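Local coordinates for L-threonine 3-dehydrogenase (Clostridioides difficile, PDB 7OL1), which probably catalyses the NAD-dependent oxidation of L-threonine at its 3-hydroxyl group, as a member of the NAD(P)-dependent epimerase/dehydratase family, at residues Gly192-Val197 and Met231-Met236. Sequence-based numbering, arbitrary orientation.
Sequences GLISYV and MDMMYM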
ATOM      1  N   GLY A 192      -3.694  -9.637 -18.272  1.00 68.11           N
ATOM      2  CA  GLY A 192      -3.663 -11.029 -18.748  1.00 63.36           C
ATOM      3  C   GLY A 192      -2.588 -11.201 -19.798  1.00 63.65           C
ATOM      4  O   GLY A 192      -2.576 -10.442 -20.778  1.00 65.63           O
ATOM      5  N   LEU A 193      -1.669 -12.131 -19.569  1.00 63.33           N
ATOM      6  CA  LEU A 193      -0.680 -12.529 -20.584  1.00 57.64           C
ATOM      7  C   LEU A 193      -1.083 -13.887 -21.158  1.00 66.18           C
ATOM      8  O   LEU A 193      -1.631 -14.762 -20.387  1.00 61.53           O
ATOM      9  CB  LEU A 193       0.698 -12.557 -19.927  1.00 61.38           C
ATOM     10  CG  LEU A 193       1.169 -11.212 -19.389  1.00 60.76           C
ATOM     11  CD1 LEU A 193       2.600 -11.289 -18.880  1.00 63.15           C
ATOM     12  CD2 LEU A 193       1.055 -10.145 -20.454  1.00 67.44           C
ATOM     13  N   ILE A 194      -0.861 -13.999 -22.474  1.00 72.87           N
ATOM     14  CA  ILE A 194      -1.092 -15.186 -23.350  1.00 78.28           C
ATOM     15  C   ILE A 194       0.284 -15.653 -23.815  1.00 80.24           C
ATOM     16  O   ILE A 194       1.004 -14.807 -24.434  1.00 68.18           O
ATOM     17  CB  ILE A 194      -1.962 -14.824 -24.580  1.00 84.71           C
ATOM     18  CG1 ILE A 194      -3.167 -13.954 -24.233  1.00 84.95           C
ATOM     19  CG2 ILE A 194      -2.403 -16.061 -25.340  1.00 82.68           C
ATOM     20  CD1 ILE A 194      -4.182 -14.682 -23.423  1.00 90.39           C
ATOM     21  N   SER A 195       0.637 -16.918 -23.541  1.00 86.80           N
ATOM     22  CA  SER A 195       1.860 -17.555 -24.105  1.00 94.88           C
ATOM     23  C   SER A 195       1.577 -18.980 -24.586  1.00 87.66           C
ATOM     24  O   SER A 195       0.547 -19.576 -24.199  1.00 75.92           O
ATOM     25  CB  SER A 195       3.022 -17.523 -23.148  1.00 94.21           C
ATOM     26  OG  SER A 195       3.038 -18.677 -22.323  1.00 87.62           O
ATOM     27  N   TYR A 196       2.492 -19.479 -25.414  1.00 88.64           N
ATOM     28  CA  TYR A 196       2.454 -20.840 -25.997  1.00 89.39           C
ATOM     29  C   TYR A 196       3.434 -21.771 -25.281  1.00 98.99           C
ATOM     30  O   TYR A 196       3.223 -22.987 -25.369  1.00107.35           O
ATOM     31  CB  TYR A 196       2.771 -20.769 -27.482  1.00 85.60           C
ATOM     32  CG  TYR A 196       3.970 -19.946 -27.877  1.00 80.29           C
ATOM     33  CD1 TYR A 196       5.238 -20.501 -27.915  1.00 78.00           C
ATOM     34  CD2 TYR A 196       3.823 -18.641 -28.315  1.00 76.51           C
ATOM     35  CE1 TYR A 196       6.336 -19.772 -28.346  1.00 79.60           C
ATOM     36  CE2 TYR A 196       4.911 -17.893 -28.740  1.00 77.50           C
ATOM     37  CZ  TYR A 196       6.174 -18.462 -28.765  1.00 82.51           C
ATOM     38  OH  TYR A 196       7.255 -17.739 -29.192  1.00 86.54           O
ATOM     39  N   VAL A 197       4.451 -21.215 -24.606  1.00 99.95           N
ATOM     40  CA  VAL A 197       5.493 -21.962 -23.832  1.00 84.55           C
ATOM     41  C   VAL A 197       4.890 -22.510 -22.534  1.00 78.83           C
ATOM     42  O   VAL A 197       5.285 -23.610 -22.135  1.00 89.26           O
ATOM     43  CB  VAL A 197       6.721 -21.088 -23.508  1.00 88.20           C
ATOM     44  CG1 VAL A 197       7.749 -21.836 -22.667  1.00 89.32           C
ATOM     45  CG2 VAL A 197       7.372 -20.511 -24.759  1.00 92.21           C
ATOM     46  N   MET A 231     -11.649  -7.567 -20.900  1.00 89.88           N
ATOM     47  CA  MET A 231     -10.412  -7.574 -20.063  1.00 88.87           C
ATOM     48  C   MET A 231      -9.208  -7.090 -20.881  1.00 80.67           C
ATOM     49  O   MET A 231      -9.155  -7.370 -22.086  1.00 64.96           O
ATOM     50  CB  MET A 231     -10.120  -8.988 -19.553  1.00 95.41           C
ATOM     51  CG  MET A 231     -10.533  -9.194 -18.105  1.00106.72           C
ATOM     52  SD  MET A 231     -10.507 -10.923 -17.560  1.00110.48           S
ATOM     53  CE  MET A 231     -11.275 -11.736 -18.960  1.00 98.50           C
ATOM     54  N   ASP A 232      -8.226  -6.436 -20.264  1.00 76.33           N
ATOM     55  CA  ASP A 232      -6.958  -6.218 -21.003  1.00 71.59           C
ATOM     56  C   ASP A 232      -6.197  -7.542 -21.109  1.00 68.96           C
ATOM     57  O   ASP A 232      -6.220  -8.344 -20.135  1.00 70.60           O
ATOM     58  CB  ASP A 232      -6.037  -5.197 -20.365  1.00 72.69           C
ATOM     59  CG  ASP A 232      -6.590  -3.799 -20.409  1.00 77.72           C
ATOM     60  OD1 ASP A 232      -7.436  -3.490 -19.520  1.00 88.86           O
ATOM     61  OD2 ASP A 232      -6.151  -3.042 -21.305  1.00 67.25           O
ATOM     62  N   MET A 233      -5.524  -7.710 -22.245  1.00 58.72           N
ATOM     63  CA  MET A 233      -4.630  -8.829 -22.566  1.00 60.59           C
ATOM     64  C   MET A 233      -3.435  -8.290 -23.346  1.00 66.58           C
ATOM     65  O   MET A 233      -3.519  -7.166 -23.903  1.00 60.49           O
ATOM     66  CB  MET A 233      -5.321  -9.875 -23.428  1.00 60.88           C
ATOM     67  CG  MET A 233      -6.527 -10.452 -22.784  1.00 64.68           C
ATOM     68  SD  MET A 233      -6.098 -11.672 -21.601  1.00 73.69           S
ATOM     69  CE  MET A 233      -7.742 -12.209 -21.137  1.00 81.03           C
ATOM     70  N   MET A 234      -2.373  -9.096 -23.367  1.00 64.08           N
ATOM     71  CA  MET A 234      -1.128  -8.829 -24.114  1.00 65.11           C
ATOM     72  C   MET A 234      -0.470 -10.185 -24.446  1.00 67.53           C
ATOM     73  O   MET A 234      -0.574 -11.131 -23.633  1.00 67.49           O
ATOM     74  CB  MET A 234      -0.234  -7.912 -23.270  1.00 62.87           C
ATOM     75  CG  MET A 234       0.971  -7.403 -24.031  1.00 70.16           C
ATOM     76  SD  MET A 234       2.005  -6.165 -23.190  1.00 69.97           S
ATOM     77  CE  MET A 234       0.750  -5.115 -22.467  1.00 74.26           C
ATOM     78  N   TYR A 235       0.091 -10.324 -25.646  1.00 63.80           N
ATOM     79  CA  TYR A 235       0.806 -11.553 -26.073  1.00 65.26           C
ATOM     80  C   TYR A 235       2.215 -11.513 -25.496  1.00 67.26           C
ATOM     81  O   TYR A 235       2.909 -10.451 -25.634  1.00 62.51           O
ATOM     82  CB  TYR A 235       0.921 -11.629 -27.599  1.00 75.72           C
ATOM     83  CG  TYR A 235       1.188 -12.987 -28.211  1.00 66.77           C
ATOM     84  CD1 TYR A 235       0.722 -14.148 -27.621  1.00 71.40           C
ATOM     85  CD2 TYR A 235       1.860 -13.104 -29.420  1.00 66.32           C
ATOM     86  CE1 TYR A 235       0.912 -15.386 -28.208  1.00 70.44           C
ATOM     87  CE2 TYR A 235       2.068 -14.336 -30.017  1.00 69.68           C
ATOM     88  CZ  TYR A 235       1.580 -15.482 -29.413  1.00 67.65           C
ATOM     89  OH  TYR A 235       1.739 -16.711 -29.978  1.00 73.12           O
ATOM     90  N   MET A 236       2.674 -12.650 -24.971  1.00 58.69           N
ATOM     91  CA  MET A 236       3.903 -12.677 -24.146  1.00 60.59           C
ATOM     92  C   MET A 236       5.038 -11.888 -24.809  1.00 57.63           C
ATOM     93  O   MET A 236       5.685 -11.094 -24.129  1.00 55.96           O
ATOM     94  CB  MET A 236       4.339 -14.101 -23.828  1.00 61.99           C
ATOM     95  CG  MET A 236       5.550 -14.121 -22.927  1.00 67.83           C
ATOM     96  SD  MET A 236       5.315 -13.245 -21.352  1.00 70.42           S
ATOM     97  CE  MET A 236       4.157 -14.347 -20.545  1.00 60.11           C
TER
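Gly192 O accepts the amide of Met234 at 2.9 Å from N to O, the first of three firm backbone bonds that join strands 192-194 and 232-235 in parallel. Ile194 uses both its polar backbone atoms: its N donates to Met234 O, 3.1 Å from N to O, and its O takes the amide of Met236 at 2.8 Å between N and O. That last bond ties the first turn of helix 236-248 to the end of the neighbouring strand, with Tyr235 as the N-cap residue. A weak bond from Gly192 N to Asp232 O extends the pairing backwards.

Side chains sort onto two faces. On one, Gly192, having no side chain, lets the thioether of Met233 lie against its backbone, where a beta carbon would collide with the sulfur; the Met233 chain bends at chi2 (-79°) to bring SD to 3.8 Å from Gly192 CA, and Ile194 CD1 touches the same sulfur. Helix 207-217 packs on Ile194 and Met233. On the other face Leu193 and Met234 run side by side, CD2 to CB, while the flexible Met236 folds twice to bring its CE 3.8 Å from Leu193 CD1, crossing it at about a right angle; Gln33 of helix 33-46 touches both Leu193 and Met236.

The aromatic contact lies where the strands end. With CG anti to its backbone N (chi1 -160°), Tyr235 lays its ring beside Ile194, CD1 4.1 Å from Ile194 CB, and its OH lies at the edge of the Tyr196 ring, near the ring plane, beside CD2 and CE2. A tyrosine suits this place because its hydroxyl also hydrogen-bonds Asp327, linking the strand to helix 321-334.

Parallel pairing of strands separated by a helix-containing connection, here including helix 207-217, is consistent with the Rossmann-type alpha/beta fold of extended short-chain dehydrogenases, strand 232-235 adding to the central sheet alongside strand 184-194.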